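Local coordinates for protein exoribonuclease II, mitochondrial (Candida glabrata, PDB 6F3H) that probably degrades RNA from the 3' end as the nuclease of the mitochondrial RNA degradosome, with a magnesium ion bound in its RNB domain, at residues T333-G338 and P819-L824; G393-F398 and S413-D418; Q373-T378 and D448-V453. The protein carries 1 engineered substitution. All coordinates share one frame; numbering follows the deposited sequence.

Contact 1: T333-G338 and P819-L824; sequences TRSLCG and PLDGIL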
loop_
_atom_site.group_PDB
_atom_site.type_symbol
_atom_site.label_atom_id
_atom_site.label_comp_id
_atom_site.label_asym_id
_atom_site.label_seq_id
_atom_site.Cartn_x
_atom_site.Cartn_y
_atom_site.Cartn_z
ATOM N N THR A 333 -9.793 21.928 -10.361
ATOM C CA THR A 333 -9.753 20.633 -9.699
ATOM C C THR A 333 -9.577 19.568 -10.758
ATOM O O THR A 333 -9.988 19.739 -11.901
ATOM C CB THR A 333 -11.049 20.358 -8.907
ATOM O OG1 THR A 333 -12.152 20.167 -9.808
ATOM C CG2 THR A 333 -11.394 21.503 -8.007
ATOM N N ARG A 334 -9.019 18.437 -10.354
ATOM C CA ARG A 334 -8.817 17.364 -11.314
ATOM C C ARG A 334 -10.124 16.988 -11.975
ATOM O O ARG A 334 -10.164 16.766 -13.186
ATOM C CB ARG A 334 -8.239 16.151 -10.611
ATOM C CG ARG A 334 -7.209 16.487 -9.559
ATOM C CD ARG A 334 -5.888 15.868 -9.858
ATOM N NE ARG A 334 -5.978 14.427 -9.793
ATOM C CZ ARG A 334 -5.722 13.723 -8.701
ATOM N NH1 ARG A 334 -5.360 14.362 -7.591
ATOM N NH2 ARG A 334 -5.842 12.391 -8.722
ATOM N N SER A 335 -11.202 16.906 -11.187
ATOM C CA SER A 335 -12.531 16.637 -11.734
ATOM C C SER A 335 -12.845 17.579 -12.860
ATOM O O SER A 335 -13.482 17.205 -13.852
ATOM C CB SER A 335 -13.594 16.771 -10.662
ATOM O OG SER A 335 -13.456 15.722 -9.746
ATOM N N LEU A 336 -12.416 18.817 -12.707
ATOM C CA LEU A 336 -12.745 19.812 -13.696
ATOM C C LEU A 336 -11.905 19.599 -14.943
ATOM O O LEU A 336 -12.417 19.681 -16.060
ATOM C CB LEU A 336 -12.529 21.186 -13.080
ATOM C CG LEU A 336 -13.421 22.272 -13.641
ATOM C CD1 LEU A 336 -14.773 22.062 -13.044
ATOM C CD2 LEU A 336 -12.849 23.604 -13.255
ATOM N N CYS A 337 -10.640 19.218 -14.773
ATOM C CA CYS A 337 -9.847 18.818 -15.925
ATOM C C CYS A 337 -10.409 17.570 -16.563
ATOM O O CYS A 337 -10.359 17.415 -17.786
ATOM C CB CYS A 337 -8.407 18.572 -15.522
ATOM S SG CYS A 337 -7.562 20.039 -15.035
ATOM N N GLY A 338 -10.952 16.669 -15.743
ATOM C CA GLY A 338 -11.578 15.478 -16.281
ATOM C C GLY A 338 -12.793 15.810 -17.117
ATOM O O GLY A 338 -12.904 15.364 -18.258
ATOM N N PRO A 819 -15.020 13.935 -7.730
ATOM C CA PRO A 819 -14.570 12.538 -7.640
ATOM C C PRO A 819 -13.093 12.337 -7.931
ATOM O O PRO A 819 -12.398 11.691 -7.139
ATOM C CB PRO A 819 -15.463 11.838 -8.669
ATOM C CG PRO A 819 -16.613 12.779 -8.879
ATOM C CD PRO A 819 -16.038 14.129 -8.771
ATOM N N LEU A 820 -12.591 12.847 -9.057
ATOM C CA LEU A 820 -11.180 12.655 -9.376
ATOM C C LEU A 820 -10.274 13.253 -8.316
ATOM O O LEU A 820 -9.092 12.896 -8.246
ATOM C CB LEU A 820 -10.857 13.283 -10.718
ATOM C CG LEU A 820 -10.921 12.239 -11.806
ATOM C CD1 LEU A 820 -10.701 12.894 -13.133
ATOM C CD2 LEU A 820 -9.882 11.185 -11.533
ATOM N N ASP A 821 -10.815 14.147 -7.488
ATOM C CA ASP A 821 -10.046 14.807 -6.458
ATOM C C ASP A 821 -10.254 14.195 -5.085
ATOM O O ASP A 821 -9.412 14.393 -4.199
ATOM C CB ASP A 821 -10.439 16.285 -6.393
ATOM C CG ASP A 821 -10.409 16.973 -7.745
ATOM O OD1 ASP A 821 -11.403 16.889 -8.491
ATOM O OD2 ASP A 821 -9.430 17.696 -8.010
ATOM N N GLY A 822 -11.338 13.439 -4.895
ATOM C CA GLY A 822 -11.626 12.866 -3.599
ATOM C C GLY A 822 -12.271 13.852 -2.659
ATOM O O GLY A 822 -12.134 13.722 -1.437
ATOM N N ILE A 823 -12.967 14.846 -3.186
ATOM C CA ILE A 823 -13.477 15.936 -2.376
ATOM C C ILE A 823 -14.957 15.719 -2.199
ATOM O O ILE A 823 -15.672 15.397 -3.156
ATOM C CB ILE A 823 -13.198 17.303 -3.004
ATOM C CG1 ILE A 823 -11.739 17.674 -2.797
ATOM C CG2 ILE A 823 -14.098 18.356 -2.387
ATOM C CD1 ILE A 823 -11.223 18.572 -3.890
ATOM N N LEU A 824 -15.406 15.878 -0.971
ATOM C CA LEU A 824 -16.811 15.746 -0.656
ATOM C C LEU A 824 -17.096 16.707 0.478
ATOM O O LEU A 824 -16.418 16.652 1.507
ATOM C CB LEU A 824 -17.088 14.315 -0.273
ATOM C CG LEU A 824 -18.491 13.932 0.117
ATOM C CD1 LEU A 824 -19.270 13.788 -1.153
ATOM C CD2 LEU A 824 -18.406 12.600 0.854
#
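The first turn of helix 334-343 receives the carboxylate of D821, which sits in the turn between strands 808-818 and 823-827. OD1 of D821 takes two donors from S335. The amide N lies 2.7 Å from that oxygen with an N-H...O angle of 160°, approaching on the syn side but 31° out of the carboxylate plane, and S335 OG, also 2.7 Å from D821 OD1, comes nearly along the C-O axis. With OG of S335 placed beside its own backbone N (chi1 -69°), both donors can reach one oxygen. The second oxygen, OD2, faces R334 N, though that bond is modelled too short for its length to be trusted. T333 completes the helix start as N-cap residue: its OG1 accepts from L336 N at 3.2 Å. The turn is the tip of an antiparallel hairpin with a G1 beta bulge, G822 and I823 both facing H818, in a sheet probably equivalent to the C-terminal S1 domain of RNase II relatives. In the turn, L820 N donates a weak bond to S335 OG (3.1 Å). Beside it the R334 guanidinium carries L820 O over one face, badly angled for a hydrogen bond. R334 NE is hydrogen-bonded to A303 O of helix 293-303, and H748 NE2 makes weak bonds with both R334 NH2 and L820 O, while L820 CD1 reaches G338 CA at 4.2 Å.

Contact 2: G393-F398 and S413-D418; sequences GDMPVF and SIEELD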
loop_
_atom_site.group_PDB
_atom_site.type_symbol
_atom_site.label_atom_id
_atom_site.label_comp_id
_atom_site.label_asym_id
_atom_site.label_seq_id
_atom_site.Cartn_x
_atom_site.Cartn_y
_atom_site.Cartn_z
ATOM N N GLY A 393 -1.494 -37.878 -3.396
ATOM C CA GLY A 393 -2.415 -38.742 -4.090
ATOM C C GLY A 393 -3.751 -38.095 -4.354
ATOM O O GLY A 393 -3.848 -36.985 -4.891
ATOM N N ASP A 394 -4.793 -38.809 -3.966
ATOM C CA ASP A 394 -6.160 -38.439 -4.250
ATOM C C ASP A 394 -6.771 -37.746 -3.064
ATOM O O ASP A 394 -7.954 -37.410 -3.085
ATOM C CB ASP A 394 -6.972 -39.688 -4.604
ATOM C CG ASP A 394 -8.270 -39.363 -5.297
ATOM O OD1 ASP A 394 -8.209 -38.749 -6.379
ATOM O OD2 ASP A 394 -9.350 -39.735 -4.771
HETATM N N MSE A 395 -5.988 -37.548 -2.025
HETATM C CA MSE A 395 -6.419 -36.739 -0.934
HETATM C C MSE A 395 -6.979 -35.433 -1.458
HETATM O O MSE A 395 -6.340 -34.762 -2.281
HETATM C CB MSE A 395 -5.269 -36.478 -0.009
HETATM C CG MSE A 395 -5.573 -35.414 0.975
HETATM SE SE MSE A 395 -3.991 -34.955 1.990
HETATM C CE MSE A 395 -4.817 -34.818 3.759
ATOM N N PRO A 396 -8.184 -35.094 -0.992
ATOM C CA PRO A 396 -8.900 -33.920 -1.504
ATOM C C PRO A 396 -8.405 -32.631 -0.884
ATOM O O PRO A 396 -8.209 -32.524 0.333
ATOM C CB PRO A 396 -10.353 -34.171 -1.097
ATOM C CG PRO A 396 -10.281 -35.143 0.006
ATOM C CD PRO A 396 -8.893 -35.714 0.130
ATOM N N VAL A 397 -8.270 -31.630 -1.753
ATOM C CA VAL A 397 -7.749 -30.310 -1.425
ATOM C C VAL A 397 -8.814 -29.274 -1.707
ATOM O O VAL A 397 -9.227 -29.111 -2.860
ATOM C CB VAL A 397 -6.518 -29.983 -2.266
ATOM C CG1 VAL A 397 -5.935 -28.701 -1.811
ATOM C CG2 VAL A 397 -5.539 -31.111 -2.122
ATOM N N PHE A 398 -9.165 -28.494 -0.691
ATOM C CA PHE A 398 -10.199 -27.480 -0.799
ATOM C C PHE A 398 -9.609 -26.095 -1.080
ATOM O O PHE A 398 -8.917 -25.523 -0.232
ATOM C CB PHE A 398 -11.011 -27.450 0.489
ATOM C CG PHE A 398 -11.624 -28.772 0.873
ATOM C CD1 PHE A 398 -12.726 -29.267 0.187
ATOM C CD2 PHE A 398 -11.145 -29.486 1.966
ATOM C CE1 PHE A 398 -13.315 -30.465 0.569
ATOM C CE2 PHE A 398 -11.730 -30.684 2.355
ATOM C CZ PHE A 398 -12.813 -31.173 1.659
ATOM N N SER A 413 -6.372 -29.328 3.424
ATOM C CA SER A 413 -6.649 -30.751 3.508
ATOM C C SER A 413 -6.584 -31.155 4.965
ATOM O O SER A 413 -5.716 -30.681 5.702
ATOM C CB SER A 413 -5.655 -31.549 2.678
ATOM O OG SER A 413 -5.783 -31.218 1.303
ATOM N N ILE A 414 -7.531 -31.994 5.386
ATOM C CA ILE A 414 -7.564 -32.493 6.753
ATOM C C ILE A 414 -7.647 -34.010 6.747
ATOM O O ILE A 414 -8.272 -34.623 5.870
ATOM C CB ILE A 414 -8.720 -31.885 7.572
ATOM C CG1 ILE A 414 -8.702 -32.412 8.998
ATOM C CG2 ILE A 414 -10.031 -32.184 6.954
ATOM C CD1 ILE A 414 -9.662 -31.720 9.882
ATOM N N GLU A 415 -6.974 -34.607 7.716
ATOM C CA GLU A 415 -7.078 -36.020 8.015
ATOM C C GLU A 415 -7.508 -36.175 9.453
ATOM O O GLU A 415 -6.775 -35.779 10.367
ATOM C CB GLU A 415 -5.752 -36.711 7.796
ATOM C CG GLU A 415 -5.543 -37.055 6.384
ATOM C CD GLU A 415 -4.136 -37.459 6.151
ATOM O OE1 GLU A 415 -3.301 -37.149 7.030
ATOM O OE2 GLU A 415 -3.873 -38.116 5.125
ATOM N N GLU A 416 -8.691 -36.746 9.656
ATOM C CA GLU A 416 -9.111 -37.032 11.014
ATOM C C GLU A 416 -8.499 -38.369 11.400
ATOM O O GLU A 416 -8.866 -39.419 10.860
ATOM C CB GLU A 416 -10.627 -37.020 11.143
ATOM C CG GLU A 416 -11.035 -36.685 12.570
ATOM C CD GLU A 416 -12.544 -36.644 12.781
ATOM O OE1 GLU A 416 -13.305 -36.938 11.824
ATOM O OE2 GLU A 416 -12.963 -36.275 13.905
ATOM N N LEU A 417 -7.509 -38.301 12.282
ATOM C CA LEU A 417 -6.769 -39.430 12.813
ATOM C C LEU A 417 -7.505 -40.096 13.969
ATOM O O LEU A 417 -7.692 -41.314 13.986
ATOM C CB LEU A 417 -5.407 -38.941 13.294
ATOM C CG LEU A 417 -4.603 -38.215 12.236
ATOM C CD1 LEU A 417 -3.222 -37.854 12.766
ATOM C CD2 LEU A 417 -4.522 -39.098 11.007
ATOM N N ASP A 418 -7.921 -39.290 14.939
ATOM C CA ASP A 418 -8.654 -39.748 16.105
ATOM C C ASP A 418 -9.744 -38.726 16.372
ATOM O O ASP A 418 -9.823 -37.689 15.707
ATOM C CB ASP A 418 -7.737 -39.905 17.328
#
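M395, present as selenomethionine, and E415 meet at about a right angle, the first reaching across from the loop and the second rising from strand 410-416. CG of M395 is anti to the backbone N (chi1 168°), and the chain runs straight through CB and CG before bending at the last torsion, which brings the CE methyl between two side chains of the strand. There CE lies 3.5 Å from S413 CB and equally 3.5 Å from E415 CG. The selenium follows behind, 3.9 Å from S413 CB. Along E415 the same methyl also lies close to CD and OE2, so the methyl abuts the flank of the extended side chain, from CG to the carboxylate, rather than its tip alone. The polar end of E415 is engaged by its own sheet: OE1 forms a salt bridge with R423 on the neighbouring strand 421-429.

S413 supplies the polar half of the contact. Its OG donates to P396 O at 2.9 Å, the C=O...donor angle being 120° and the donor standing 37° out of the carbonyl plane, a position above the plane that matches neither lone pair. This hydroxyl is also hydrogen-bonded with H427 NE2 of strand 421-429, and two partners on separate chain segments restrict its rotation. V397 flanks the bond, with CG2 3.4 Å from S413 OG.

Backbone bonding of F398 with I412 and of V397 with N521 holds the loop on both flanks. The result is a loop following strand 390-391 and laid along the edge strand 410-416 of the RNB-domain sheet, and it leads toward the magnesium site, where D401, farther along the same loop, and D410, at the start of the strand, bind the ion.

Contact 3: Q373-T378 and D448-V453; sequences QKLYDT and DDVLRV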
loop_
_atom_site.group_PDB
_atom_site.type_symbol
_atom_site.label_atom_id
_atom_site.label_comp_id
_atom_site.label_asym_id
_atom_site.label_seq_id
_atom_site.Cartn_x
_atom_site.Cartn_y
_atom_site.Cartn_z
ATOM N N GLN A 373 5.779 -5.907 -20.434
ATOM C CA GLN A 373 4.663 -6.782 -20.770
ATOM C C GLN A 373 4.834 -7.395 -22.148
ATOM O O GLN A 373 4.256 -8.449 -22.421
ATOM C CB GLN A 373 3.334 -6.026 -20.705
ATOM C CG GLN A 373 2.115 -6.947 -20.688
ATOM C CD GLN A 373 1.765 -7.432 -19.271
ATOM O OE1 GLN A 373 2.579 -7.330 -18.354
ATOM N NE2 GLN A 373 0.554 -7.967 -19.097
ATOM N N LYS A 374 5.655 -6.784 -23.002
ATOM C CA LYS A 374 6.066 -7.461 -24.227
ATOM C C LYS A 374 6.869 -8.722 -23.917
ATOM O O LYS A 374 6.829 -9.687 -24.682
ATOM C CB LYS A 374 6.863 -6.499 -25.105
ATOM C CG LYS A 374 6.032 -5.357 -25.693
ATOM C CD LYS A 374 6.508 -4.933 -27.094
ATOM C CE LYS A 374 6.584 -6.114 -28.072
ATOM N NZ LYS A 374 6.541 -5.672 -29.506
ATOM N N LEU A 375 7.600 -8.730 -22.809
ATOM C CA LEU A 375 8.240 -9.956 -22.348
ATOM C C LEU A 375 7.224 -10.908 -21.737
ATOM O O LEU A 375 7.217 -12.105 -22.039
ATOM C CB LEU A 375 9.321 -9.607 -21.325
ATOM C CG LEU A 375 10.213 -10.633 -20.629
ATOM C CD1 LEU A 375 11.274 -9.929 -19.805
ATOM C CD2 LEU A 375 9.403 -11.446 -19.687
ATOM N N TYR A 376 6.387 -10.394 -20.837
ATOM C CA TYR A 376 5.439 -11.234 -20.119
ATOM C C TYR A 376 4.511 -11.967 -21.063
ATOM O O TYR A 376 4.139 -13.118 -20.813
ATOM C CB TYR A 376 4.598 -10.387 -19.176
ATOM C CG TYR A 376 5.119 -10.338 -17.773
ATOM C CD1 TYR A 376 6.468 -10.415 -17.510
ATOM C CD2 TYR A 376 4.241 -10.257 -16.703
ATOM C CE1 TYR A 376 6.934 -10.369 -16.217
ATOM C CE2 TYR A 376 4.689 -10.235 -15.409
ATOM C CZ TYR A 376 6.037 -10.289 -15.160
ATOM O OH TYR A 376 6.477 -10.254 -13.843
ATOM N N ASP A 377 4.103 -11.309 -22.137
ATOM C CA ASP A 377 3.183 -11.944 -23.066
ATOM C C ASP A 377 3.817 -13.146 -23.742
ATOM O O ASP A 377 3.124 -14.125 -24.041
ATOM C CB ASP A 377 2.715 -10.930 -24.100
ATOM C CG ASP A 377 1.817 -9.875 -23.498
ATOM O OD1 ASP A 377 1.355 -10.095 -22.356
ATOM O OD2 ASP A 377 1.593 -8.827 -24.147
ATOM N N THR A 378 5.122 -13.103 -23.994
ATOM C CA THR A 378 5.782 -14.207 -24.668
ATOM C C THR A 378 6.668 -15.021 -23.738
ATOM O O THR A 378 7.418 -15.877 -24.211
ATOM C CB THR A 378 6.603 -13.708 -25.856
ATOM O OG1 THR A 378 7.469 -14.763 -26.288
ATOM C CG2 THR A 378 7.439 -12.498 -25.469
ATOM N N ASP A 448 17.427 -13.921 -13.565
ATOM C CA ASP A 448 16.272 -14.114 -14.431
ATOM C C ASP A 448 15.496 -12.831 -14.677
ATOM O O ASP A 448 15.232 -12.061 -13.750
ATOM C CB ASP A 448 15.331 -15.161 -13.822
ATOM C CG ASP A 448 14.152 -15.505 -14.733
ATOM O OD1 ASP A 448 13.351 -14.591 -15.050
ATOM O OD2 ASP A 448 14.007 -16.686 -15.116
ATOM N N ASP A 449 15.075 -12.648 -15.932
ATOM C CA ASP A 449 14.299 -11.471 -16.306
ATOM C C ASP A 449 12.942 -11.489 -15.637
ATOM O O ASP A 449 12.596 -10.586 -14.865
ATOM C CB ASP A 449 14.100 -11.414 -17.825
ATOM C CG ASP A 449 15.364 -11.086 -18.578
ATOM O OD1 ASP A 449 16.344 -10.615 -17.949
ATOM O OD2 ASP A 449 15.366 -11.315 -19.810
ATOM N N VAL A 450 12.160 -12.528 -15.920
ATOM C CA VAL A 450 10.805 -12.576 -15.402
ATOM C C VAL A 450 10.814 -12.456 -13.894
ATOM O O VAL A 450 9.891 -11.891 -13.299
ATOM C CB VAL A 450 10.106 -13.856 -15.875
ATOM C CG1 VAL A 450 8.716 -13.964 -15.262
ATOM C CG2 VAL A 450 10.030 -13.849 -17.386
ATOM N N LEU A 451 11.860 -12.940 -13.251
ATOM C CA LEU A 451 11.839 -12.856 -11.807
ATOM C C LEU A 451 12.146 -11.446 -11.334
ATOM O O LEU A 451 11.459 -10.925 -10.449
ATOM C CB LEU A 451 12.825 -13.851 -11.215
ATOM C CG LEU A 451 12.923 -13.783 -9.696
ATOM C CD1 LEU A 451 11.590 -14.230 -9.099
ATOM C CD2 LEU A 451 14.058 -14.669 -9.199
ATOM N N ARG A 452 13.156 -10.809 -11.925
ATOM C CA ARG A 452 13.464 -9.430 -11.569
ATOM C C ARG A 452 12.251 -8.540 -11.767
ATOM O O ARG A 452 11.922 -7.707 -10.916
ATOM C CB ARG A 452 14.598 -8.907 -12.434
ATOM C CG ARG A 452 15.981 -9.432 -12.195
ATOM C CD ARG A 452 16.936 -8.660 -13.128
ATOM N NE ARG A 452 16.289 -8.194 -14.372
ATOM C CZ ARG A 452 15.855 -6.948 -14.614
ATOM N NH1 ARG A 452 15.284 -6.663 -15.781
ATOM N NH2 ARG A 452 15.968 -5.990 -13.696
ATOM N N VAL A 453 11.582 -8.695 -12.904
ATOM C CA VAL A 453 10.399 -7.898 -13.174
ATOM C C VAL A 453 9.340 -8.157 -12.121
ATOM O O VAL A 453 8.713 -7.230 -11.597
ATOM C CB VAL A 453 9.868 -8.222 -14.573
ATOM C CG1 VAL A 453 8.573 -7.477 -14.813
ATOM C CG2 VAL A 453 10.905 -7.897 -15.585
#
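L375 and Y376, neighbours on helix 369-378, meet V450 and V453, which lie one turn apart on helix 449-456. The L375 branch CD2 touches V450 CG2 at 3.4 Å, the two side chains crossing obliquely, while its other branch, CD1, lies 3.8 Å from D449 CB. CG of L375 stands anti to its amide nitrogen (chi1 -179°), which extends the leucine toward the second helix. Y376 and V453 come from opposite directions: V453 CG1 is 3.6 Å from Y376 CE1, and V450 CG1 approaches CE1 at 4.1 Å, both obliquely to the ring.

Behind this layer, the tyrosine's far end is fixed by hydrogen bonds of its OH with M470 O and S454 OG, and P472 packs on both Y376 and V450. D448 N-caps helix 449-456, its OD1 accepting from L451 N at 2.9 Å. The short axes pass 10.8 Å apart with a crossing angle of -126°, a spacing bridged by these side chains.

No hydrogen bond joins the two segments, so their mutual attachment is apolar packing, with the tyrosine hydroxyl satisfied outside them, by S454 farther along the second helix and by M470 O beyond it.

In the fold
From the N terminus, the chain enters contact 1 at 333-338, then contact 3 at 373-378 and contact 2 at 393-398. It closes them in reverse order: 413-418 completes contact 2, 448-453 completes contact 3, and 819-824 completes contact 1. The loops are therefore nested without crossing, spanning 14, 69 and 480 intervening residues. Contact 1 joins helix 334-343 to the C-terminal sheet, contact 3 pairs two helices, and contact 2 fastens a loop to an edge strand. They do not touch: the centres of contacts 1 and 2 lie about 53 Å apart, on opposite sides of the chain's centre, and those of contacts 2 and 3 about 37 Å.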